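Local coordinates for polyprenyl synthetase (Zymomonas mobilis subsp. mobilis, PDB 4KKM), which probably catalyses the chain-elongating condensation of isoprenyl diphosphates, as a metal-dependent prenyltransferase of the FPP/GGPP synthase family, at residues Lys69-Phe83 / Phe301-Ile315. Numbering follows the deposited sequence.
Sequences KRLRPLLVVATCALF and FGSEADYLRSIARYI
Ile311 enters helix 71-80 as a knob into a hole formed by Leu71, Leu74, Leu75 and Ala78. Its CD1 meets Leu74 tip to tip, 3.7 Å from Leu74 CG. Its CG2, anti to the backbone N, turns to Leu75 CD2. One turn earlier, Leu308 lies over Ala78 and Thr79. Leu308 CD2 touches Ala78 CB at 3.8 Å and also meets Leu75 CD2, while Leu308 CD1 meets Leu82 CD1, the two side chains crossing at about a right angle. Cutting Leu308 back to an alanine is likely to open a gap between Ala78, Thr79 and Leu82, with Ala78 CB and Leu75 CD2 losing their Leu308 CD2 partner. Ala78 CB also meets Tyr307 CB.

Leu82 carries the far end of the contact. Its CD2 packs on Ala305, 3.6 Å from Ala305 CB. Its CD1 sits over one face of the Phe301 ring in a CH-pi contact, 4.2 Å from the centroid and 14° off the normal.

No direct hydrogen bond joins the segments. A water bridges them instead, donating to Ala78 O (3.0 Å) and Glu304 O (2.8 Å) and accepting from Leu308 N. Thr79 OG1 is turned back to its own helix and donates to Leu75 O at 2.7 Å.

Helix 226-253 adds Leu232 beside Leu82 and Tyr235 beside Ile311. The two short helices run roughly antiparallel but clearly inclined, with 146° between their directions and 8.9 Å between axes. This is a knob-into-hole contact at Ile311 within the all-helical isoprenoid synthase fold, joining the C-terminal helix to helix 71-80 away from the calcium site.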
ATOM      1  N   LYS B  69      10.856 -19.058  -0.302  1.00 58.72           N
ATOM      2  CA  LYS B  69      12.309 -19.123  -0.265  1.00 56.36           C
ATOM      3  C   LYS B  69      12.898 -17.843   0.314  1.00 44.59           C
ATOM      4  O   LYS B  69      14.091 -17.780   0.607  1.00 49.84           O
ATOM      5  CB  LYS B  69      12.858 -19.396  -1.665  1.00 64.69           C
ATOM      6  CG  LYS B  69      12.464 -20.763  -2.202  1.00 73.03           C
ATOM      7  CD  LYS B  69      12.816 -20.910  -3.670  1.00 78.00           C
ATOM      8  CE  LYS B  69      14.294 -20.676  -3.903  1.00 81.21           C
ATOM      9  NZ  LYS B  69      14.548 -19.528  -4.819  1.00 82.30           N
ATOM     10  N   ARG B  70      12.043 -16.839   0.489  1.00 36.94           N
ATOM     11  CA  ARG B  70      12.444 -15.536   1.014  1.00 31.12           C
ATOM     12  C   ARG B  70      13.636 -14.975   0.256  1.00 30.00           C
ATOM     13  O   ARG B  70      14.607 -14.508   0.860  1.00 28.82           O
ATOM     14  CB  ARG B  70      12.781 -15.625   2.500  1.00 25.83           C
ATOM     15  CG  ARG B  70      11.795 -16.425   3.325  1.00 36.32           C
ATOM     16  CD  ARG B  70      10.388 -15.887   3.196  1.00 35.38           C
ATOM     17  NE  ARG B  70       9.533 -16.436   4.242  1.00 34.25           N
ATOM     18  CZ  ARG B  70       8.259 -16.113   4.413  1.00 32.75           C
ATOM     19  NH1 ARG B  70       7.678 -15.233   3.600  1.00 28.72           N
ATOM     20  NH2 ARG B  70       7.569 -16.668   5.402  1.00 28.51           N
ATOM     21  N   LEU B  71      13.574 -15.050  -1.068  1.00 27.19           N
ATOM     22  CA  LEU B  71      14.645 -14.523  -1.903  1.00 27.29           C
ATOM     23  C   LEU B  71      14.871 -13.038  -1.636  1.00 28.02           C
ATOM     24  O   LEU B  71      16.007 -12.569  -1.597  1.00 25.99           O
ATOM     25  CB  LEU B  71      14.337 -14.753  -3.382  1.00 28.43           C
ATOM     26  CG  LEU B  71      15.322 -14.080  -4.340  1.00 32.75           C
ATOM     27  CD1 LEU B  71      16.723 -14.664  -4.144  1.00 34.18           C
ATOM     28  CD2 LEU B  71      14.858 -14.223  -5.786  1.00 36.77           C
ATOM     29  N   ARG B  72      13.789 -12.293  -1.441  1.00 24.77           N
ATOM     30  CA  ARG B  72      13.932 -10.855  -1.242  1.00 25.80           C
ATOM     31  C   ARG B  72      14.502 -10.478   0.137  1.00 28.63           C
ATOM     32  O   ARG B  72      15.426  -9.671   0.217  1.00 28.05           O
ATOM     33  CB  ARG B  72      12.642 -10.108  -1.620  1.00 21.40           C
ATOM     34  CG  ARG B  72      12.402 -10.155  -3.133  1.00 23.40           C
ATOM     35  CD  ARG B  72      10.924 -10.073  -3.523  1.00 23.92           C
ATOM     36  NE  ARG B  72      10.738 -10.420  -4.935  1.00 23.86           N
ATOM     37  CZ  ARG B  72      10.661 -11.665  -5.398  1.00 27.68           C
ATOM     38  NH1 ARG B  72      10.747 -12.699  -4.568  1.00 28.37           N
ATOM     39  NH2 ARG B  72      10.500 -11.877  -6.698  1.00 27.51           N
ATOM     40  N   PRO B  73      13.974 -11.072   1.223  1.00 27.97           N
ATOM     41  CA  PRO B  73      14.670 -10.902   2.506  1.00 27.12           C
ATOM     42  C   PRO B  73      16.137 -11.333   2.454  1.00 29.73           C
ATOM     43  O   PRO B  73      16.994 -10.671   3.048  1.00 28.13           O
ATOM     44  CB  PRO B  73      13.879 -11.811   3.448  1.00 25.64           C
ATOM     45  CG  PRO B  73      12.480 -11.746   2.904  1.00 22.49           C
ATOM     46  CD  PRO B  73      12.638 -11.676   1.400  1.00 22.08           C
ATOM     47  N   LEU B  74      16.423 -12.415   1.736  1.00 28.21           N
ATOM     48  CA  LEU B  74      17.788 -12.919   1.631  1.00 27.74           C
ATOM     49  C   LEU B  74      18.707 -11.884   0.982  1.00 27.79           C
ATOM     50  O   LEU B  74      19.835 -11.674   1.427  1.00 29.89           O
ATOM     51  CB  LEU B  74      17.817 -14.228   0.836  1.00 28.97           C
ATOM     52  CG  LEU B  74      19.200 -14.816   0.554  1.00 32.26           C
ATOM     53  CD1 LEU B  74      19.861 -15.280   1.853  1.00 30.75           C
ATOM     54  CD2 LEU B  74      19.100 -15.951  -0.462  1.00 37.13           C
ATOM     55  N   LEU B  75      18.218 -11.237  -0.072  1.00 28.08           N
ATOM     56  CA  LEU B  75      18.986 -10.188  -0.742  1.00 25.20           C
ATOM     57  C   LEU B  75      19.239  -8.993   0.171  1.00 25.15           C
ATOM     58  O   LEU B  75      20.330  -8.423   0.168  1.00 29.71           O
ATOM     59  CB  LEU B  75      18.264  -9.722  -2.010  1.00 24.17           C
ATOM     60  CG  LEU B  75      18.311 -10.696  -3.189  1.00 25.20           C
ATOM     61  CD1 LEU B  75      17.339 -10.257  -4.278  1.00 27.38           C
ATOM     62  CD2 LEU B  75      19.732 -10.792  -3.730  1.00 26.37           C
ATOM     63  N   VAL B  76      18.225  -8.599   0.936  1.00 24.52           N
ATOM     64  CA  VAL B  76      18.394  -7.513   1.895  1.00 28.16           C
ATOM     65  C   VAL B  76      19.473  -7.865   2.916  1.00 30.78           C
ATOM     66  O   VAL B  76      20.406  -7.089   3.142  1.00 29.86           O
ATOM     67  CB  VAL B  76      17.078  -7.188   2.635  1.00 26.41           C
ATOM     68  CG1 VAL B  76      17.342  -6.202   3.772  1.00 25.47           C
ATOM     69  CG2 VAL B  76      16.050  -6.629   1.661  1.00 24.87           C
ATOM     70  N   VAL B  77      19.344  -9.047   3.513  1.00 29.76           N
ATOM     71  CA  VAL B  77      20.285  -9.507   4.531  1.00 31.44           C
ATOM     72  C   VAL B  77      21.707  -9.589   3.967  1.00 32.08           C
ATOM     73  O   VAL B  77      22.662  -9.117   4.593  1.00 33.86           O
ATOM     74  CB  VAL B  77      19.860 -10.879   5.120  1.00 31.90           C
ATOM     75  CG1 VAL B  77      20.993 -11.496   5.932  1.00 34.76           C
ATOM     76  CG2 VAL B  77      18.590 -10.741   5.968  1.00 28.68           C
ATOM     77  N   ALA B  78      21.843 -10.164   2.776  1.00 31.90           N
ATOM     78  CA  ALA B  78      23.159 -10.324   2.155  1.00 32.08           C
ATOM     79  C   ALA B  78      23.776  -8.998   1.719  1.00 32.82           C
ATOM     80  O   ALA B  78      24.998  -8.869   1.661  1.00 35.30           O
ATOM     81  CB  ALA B  78      23.096 -11.293   0.968  1.00 32.99           C
ATOM     82  N   THR B  79      22.942  -8.019   1.391  1.00 29.97           N
ATOM     83  CA  THR B  79      23.464  -6.710   1.012  1.00 30.78           C
ATOM     84  C   THR B  79      23.851  -5.905   2.252  1.00 30.42           C
ATOM     85  O   THR B  79      24.908  -5.280   2.290  1.00 31.77           O
ATOM     86  CB  THR B  79      22.469  -5.905   0.149  1.00 31.56           C
ATOM     87  OG1 THR B  79      22.048  -6.705  -0.959  1.00 26.88           O
ATOM     88  CG2 THR B  79      23.139  -4.637  -0.381  1.00 28.59           C
ATOM     89  N   CYS B  80      22.997  -5.927   3.274  1.00 34.05           N
ATOM     90  CA  CYS B  80      23.326  -5.253   4.531  1.00 37.60           C
ATOM     91  C   CYS B  80      24.614  -5.805   5.142  1.00 40.34           C
ATOM     92  O   CYS B  80      25.362  -5.083   5.810  1.00 43.30           O
ATOM     93  CB  CYS B  80      22.170  -5.352   5.525  1.00 33.42           C
ATOM     94  SG  CYS B  80      20.766  -4.325   5.079  1.00 36.99           S
ATOM     95  N   ALA B  81      24.875  -7.084   4.888  1.00 40.46           N
ATOM     96  CA  ALA B  81      26.085  -7.746   5.364  1.00 43.21           C
ATOM     97  C   ALA B  81      27.369  -7.131   4.802  1.00 45.42           C
ATOM     98  O   ALA B  81      28.444  -7.291   5.382  1.00 48.65           O
ATOM     99  CB  ALA B  81      26.030  -9.238   5.050  1.00 42.22           C
ATOM    100  N   LEU B  82      27.265  -6.435   3.671  1.00 39.64           N
ATOM    101  CA  LEU B  82      28.431  -5.780   3.071  1.00 39.72           C
ATOM    102  C   LEU B  82      28.963  -4.685   3.975  1.00 39.59           C
ATOM    103  O   LEU B  82      30.148  -4.366   3.964  1.00 41.40           O
ATOM    104  CB  LEU B  82      28.069  -5.141   1.729  1.00 37.33           C
ATOM    105  CG  LEU B  82      27.560  -6.047   0.615  1.00 39.82           C
ATOM    106  CD1 LEU B  82      27.128  -5.224  -0.602  1.00 36.78           C
ATOM    107  CD2 LEU B  82      28.650  -7.013   0.255  1.00 35.74           C
ATOM    108  N   PHE B  83      28.059  -4.084   4.733  1.00 42.83           N
ATOM    109  CA  PHE B  83      28.393  -2.932   5.544  1.00 47.77           C
ATOM    110  C   PHE B  83      28.149  -3.324   6.996  1.00 52.83           C
ATOM    111  O   PHE B  83      27.952  -4.503   7.284  1.00 60.26           O
ATOM    112  CB  PHE B  83      27.545  -1.753   5.070  1.00 41.05           C
ATOM    113  CG  PHE B  83      27.454  -1.671   3.561  1.00 41.29           C
ATOM    114  CD1 PHE B  83      28.603  -1.506   2.805  1.00 43.01           C
ATOM    115  CD2 PHE B  83      26.238  -1.801   2.903  1.00 38.17           C
ATOM    116  CE1 PHE B  83      28.550  -1.446   1.419  1.00 44.01           C
ATOM    117  CE2 PHE B  83      26.172  -1.744   1.510  1.00 37.94           C
ATOM    118  CZ  PHE B  83      27.331  -1.569   0.769  1.00 35.75           C
ATOM    119  N   PHE B 301      34.175  -5.211  -3.594  1.00 42.06           N
ATOM    120  CA  PHE B 301      34.000  -5.756  -2.250  1.00 41.87           C
ATOM    121  C   PHE B 301      34.854  -6.997  -2.036  1.00 44.56           C
ATOM    122  O   PHE B 301      35.145  -7.737  -2.977  1.00 42.41           O
ATOM    123  CB  PHE B 301      32.531  -6.104  -1.976  1.00 41.38           C
ATOM    124  CG  PHE B 301      31.585  -4.960  -2.185  1.00 42.60           C
ATOM    125  CD1 PHE B 301      31.529  -3.915  -1.277  1.00 43.01           C
ATOM    126  CD2 PHE B 301      30.744  -4.933  -3.283  1.00 40.60           C
ATOM    127  CE1 PHE B 301      30.657  -2.856  -1.468  1.00 41.40           C
ATOM    128  CE2 PHE B 301      29.865  -3.880  -3.480  1.00 42.91           C
ATOM    129  CZ  PHE B 301      29.822  -2.839  -2.569  1.00 43.81           C
ATOM    130  N   GLY B 302      35.240  -7.224  -0.783  1.00 46.99           N
ATOM    131  CA  GLY B 302      35.953  -8.427  -0.402  1.00 50.52           C
ATOM    132  C   GLY B 302      35.015  -9.605  -0.202  1.00 49.65           C
ATOM    133  O   GLY B 302      33.962  -9.690  -0.833  1.00 44.67           O
ATOM    134  N   SER B 303      35.395 -10.514   0.687  1.00 50.51           N
ATOM    135  CA  SER B 303      34.630 -11.738   0.904  1.00 51.51           C
ATOM    136  C   SER B 303      33.237 -11.488   1.478  1.00 47.88           C
ATOM    137  O   SER B 303      32.373 -12.366   1.429  1.00 49.91           O
ATOM    138  CB  SER B 303      35.402 -12.689   1.821  1.00 54.20           C
ATOM    139  OG  SER B 303      35.456 -12.177   3.139  1.00 56.84           O
ATOM    140  N   GLU B 304      33.011 -10.292   2.016  1.00 41.40           N
ATOM    141  CA  GLU B 304      31.704  -9.950   2.574  1.00 43.85           C
ATOM    142  C   GLU B 304      30.602 -10.004   1.508  1.00 42.91           C
ATOM    143  O   GLU B 304      29.414 -10.074   1.831  1.00 41.54           O
ATOM    144  CB  GLU B 304      31.738  -8.576   3.261  1.00 44.55           C
ATOM    145  CG  GLU B 304      31.978  -7.392   2.330  1.00 45.86           C
ATOM    146  CD  GLU B 304      33.445  -7.170   2.001  1.00 50.88           C
ATOM    147  OE1 GLU B 304      34.285  -8.023   2.364  1.00 53.21           O
ATOM    148  OE2 GLU B 304      33.758  -6.132   1.382  1.00 47.44           O
ATOM    149  N   ALA B 305      31.007  -9.993   0.241  1.00 39.71           N
ATOM    150  CA  ALA B 305      30.063 -10.028  -0.874  1.00 41.06           C
ATOM    151  C   ALA B 305      29.835 -11.437  -1.411  1.00 37.18           C
ATOM    152  O   ALA B 305      29.150 -11.614  -2.418  1.00 36.09           O
ATOM    153  CB  ALA B 305      30.541  -9.104  -1.998  1.00 37.93           C
ATOM    154  N   ASP B 306      30.401 -12.438  -0.745  1.00 40.67           N
ATOM    155  CA  ASP B 306      30.296 -13.818  -1.227  1.00 41.71           C
ATOM    156  C   ASP B 306      28.856 -14.342  -1.278  1.00 40.20           C
ATOM    157  O   ASP B 306      28.513 -15.129  -2.161  1.00 41.29           O
ATOM    158  CB  ASP B 306      31.185 -14.766  -0.415  1.00 43.93           C
ATOM    159  CG  ASP B 306      32.639 -14.718  -0.851  1.00 51.78           C
ATOM    160  OD1 ASP B 306      32.922 -14.183  -1.949  1.00 49.50           O
ATOM    161  OD2 ASP B 306      33.498 -15.226  -0.100  1.00 51.74           O
ATOM    162  N   TYR B 307      28.018 -13.902  -0.343  1.00 42.99           N
ATOM    163  CA  TYR B 307      26.614 -14.306  -0.339  1.00 39.89           C
ATOM    164  C   TYR B 307      25.894 -13.837  -1.593  1.00 36.03           C
ATOM    165  O   TYR B 307      25.239 -14.628  -2.275  1.00 37.36           O
ATOM    166  CB  TYR B 307      25.902 -13.791   0.911  1.00 43.42           C
ATOM    167  CG  TYR B 307      26.343 -14.495   2.167  1.00 52.34           C
ATOM    168  CD1 TYR B 307      26.133 -15.860   2.327  1.00 55.59           C
ATOM    169  CD2 TYR B 307      26.979 -13.804   3.190  1.00 56.95           C
ATOM    170  CE1 TYR B 307      26.536 -16.518   3.470  1.00 58.18           C
ATOM    171  CE2 TYR B 307      27.391 -14.453   4.339  1.00 61.23           C
ATOM    172  CZ  TYR B 307      27.163 -15.809   4.474  1.00 62.90           C
ATOM    173  OH  TYR B 307      27.565 -16.460   5.615  1.00 67.49           O
ATOM    174  N   LEU B 308      26.021 -12.550  -1.899  1.00 36.21           N
ATOM    175  CA  LEU B 308      25.466 -11.997  -3.131  1.00 34.69           C
ATOM    176  C   LEU B 308      26.022 -12.701  -4.369  1.00 35.07           C
ATOM    177  O   LEU B 308      25.293 -12.961  -5.323  1.00 33.80           O
ATOM    178  CB  LEU B 308      25.731 -10.492  -3.214  1.00 32.67           C
ATOM    179  CG  LEU B 308      24.865  -9.609  -2.307  1.00 29.13           C
ATOM    180  CD1 LEU B 308      25.254  -8.143  -2.470  1.00 31.93           C
ATOM    181  CD2 LEU B 308      23.363  -9.823  -2.573  1.00 27.75           C
ATOM    182  N   ARG B 309      27.314 -13.009  -4.348  1.00 38.25           N
ATOM    183  CA  ARG B 309      27.931 -13.732  -5.458  1.00 40.93           C
ATOM    184  C   ARG B 309      27.292 -15.112  -5.645  1.00 39.47           C
ATOM    185  O   ARG B 309      26.916 -15.479  -6.758  1.00 38.85           O
ATOM    186  CB  ARG B 309      29.451 -13.836  -5.271  1.00 38.42           C
ATOM    187  CG  ARG B 309      30.175 -12.491  -5.375  1.00 36.96           C
ATOM    188  CD  ARG B 309      31.697 -12.622  -5.265  1.00 40.83           C
ATOM    189  NE  ARG B 309      32.345 -11.310  -5.315  1.00 40.16           N
ATOM    190  CZ  ARG B 309      32.974 -10.735  -4.293  1.00 42.98           C
ATOM    191  NH1 ARG B 309      33.075 -11.358  -3.126  1.00 42.87           N
ATOM    192  NH2 ARG B 309      33.517  -9.535  -4.446  1.00 43.97           N
ATOM    193  N   SER B 310      27.154 -15.857  -4.548  1.00 41.25           N
ATOM    194  CA  SER B 310      26.513 -17.174  -4.571  1.00 43.45           C
ATOM    195  C   SER B 310      25.061 -17.108  -5.030  1.00 43.34           C
ATOM    196  O   SER B 310      24.590 -17.983  -5.764  1.00 40.05           O
ATOM    197  CB  SER B 310      26.570 -17.823  -3.187  1.00 44.74           C
ATOM    198  OG  SER B 310      27.893 -18.206  -2.869  1.00 51.27           O
ATOM    199  N   ILE B 311      24.354 -16.073  -4.585  1.00 39.61           N
ATOM    200  CA  ILE B 311      22.951 -15.907  -4.930  1.00 37.62           C
ATOM    201  C   ILE B 311      22.797 -15.752  -6.434  1.00 38.29           C
ATOM    202  O   ILE B 311      21.931 -16.382  -7.035  1.00 37.52           O
ATOM    203  CB  ILE B 311      22.313 -14.711  -4.184  1.00 38.62           C
ATOM    204  CG1 ILE B 311      22.132 -15.056  -2.706  1.00 39.17           C
ATOM    205  CG2 ILE B 311      20.975 -14.326  -4.817  1.00 35.21           C
ATOM    206  CD1 ILE B 311      21.833 -13.858  -1.836  1.00 39.65           C
ATOM    207  N   ALA B 312      23.665 -14.944  -7.040  1.00 34.60           N
ATOM    208  CA  ALA B 312      23.646 -14.742  -8.486  1.00 37.80           C
ATOM    209  C   ALA B 312      23.866 -16.051  -9.249  1.00 40.75           C
ATOM    210  O   ALA B 312      23.162 -16.344 -10.221  1.00 38.26           O
ATOM    211  CB  ALA B 312      24.691 -13.704  -8.895  1.00 39.53           C
ATOM    212  N   ARG B 313      24.839 -16.837  -8.803  1.00 36.25           N
ATOM    213  CA  ARG B 313      25.114 -18.127  -9.425  1.00 45.69           C
ATOM    214  C   ARG B 313      23.935 -19.077  -9.207  1.00 50.23           C
ATOM    215  O   ARG B 313      23.581 -19.864 -10.087  1.00 52.73           O
ATOM    216  CB  ARG B 313      26.409 -18.728  -8.870  1.00 47.99           C
ATOM    217  CG  ARG B 313      27.625 -17.822  -9.048  1.00 53.06           C
ATOM    218  CD  ARG B 313      28.942 -18.585  -8.957  1.00 62.96           C
ATOM    219  NE  ARG B 313      30.098 -17.715  -9.172  1.00 69.24           N
ATOM    220  CZ  ARG B 313      30.511 -17.305 -10.368  1.00 75.54           C
ATOM    221  NH1 ARG B 313      29.856 -17.677 -11.461  1.00 77.61           N
ATOM    222  NH2 ARG B 313      31.574 -16.515 -10.477  1.00 77.18           N
ATOM    223  N   TYR B 314      23.325 -18.978  -8.030  1.00 48.08           N
ATOM    224  CA  TYR B 314      22.160 -19.778  -7.667  1.00 58.01           C
ATOM    225  C   TYR B 314      20.981 -19.511  -8.600  1.00 63.50           C
ATOM    226  O   TYR B 314      20.219 -20.418  -8.935  1.00 63.97           O
ATOM    227  CB  TYR B 314      21.778 -19.474  -6.219  1.00 65.60           C
ATOM    228  CG  TYR B 314      20.514 -20.133  -5.730  1.00 74.97           C
ATOM    229  CD1 TYR B 314      20.353 -21.509  -5.795  1.00 82.15           C
ATOM    230  CD2 TYR B 314      19.489 -19.378  -5.172  1.00 76.77           C
ATOM    231  CE1 TYR B 314      19.200 -22.117  -5.337  1.00 86.78           C
ATOM    232  CE2 TYR B 314      18.331 -19.976  -4.709  1.00 82.21           C
ATOM    233  CZ  TYR B 314      18.194 -21.346  -4.794  1.00 87.34           C
ATOM    234  OH  TYR B 314      17.050 -21.954  -4.337  1.00 91.57           O
ATOM    235  N   ILE B 315      20.849 -18.261  -9.034  1.00 64.55           N
ATOM    236  CA  ILE B 315      19.821 -17.872  -9.999  1.00 66.50           C
ATOM    237  C   ILE B 315      20.164 -18.414 -11.401  1.00 65.95           C
ATOM    238  O   ILE B 315      20.123 -17.691 -12.397  1.00 65.20           O
ATOM    239  CB  ILE B 315      19.625 -16.326 -10.005  1.00 71.18           C
ATOM    240  CG1 ILE B 315      19.417 -15.804  -8.577  1.00 70.90           C
ATOM    241  CG2 ILE B 315      18.444 -15.914 -10.860  1.00 71.92           C
ATOM    242  CD1 ILE B 315      17.980 -15.436  -8.226  1.00 66.12           C
TER
HETATM  243  O   HOH W   1      27.024 -10.636   0.426  1.00 36.69           O
HETATM  244  O   HOH W   2      32.105  -3.381   2.402  1.00 48.40           O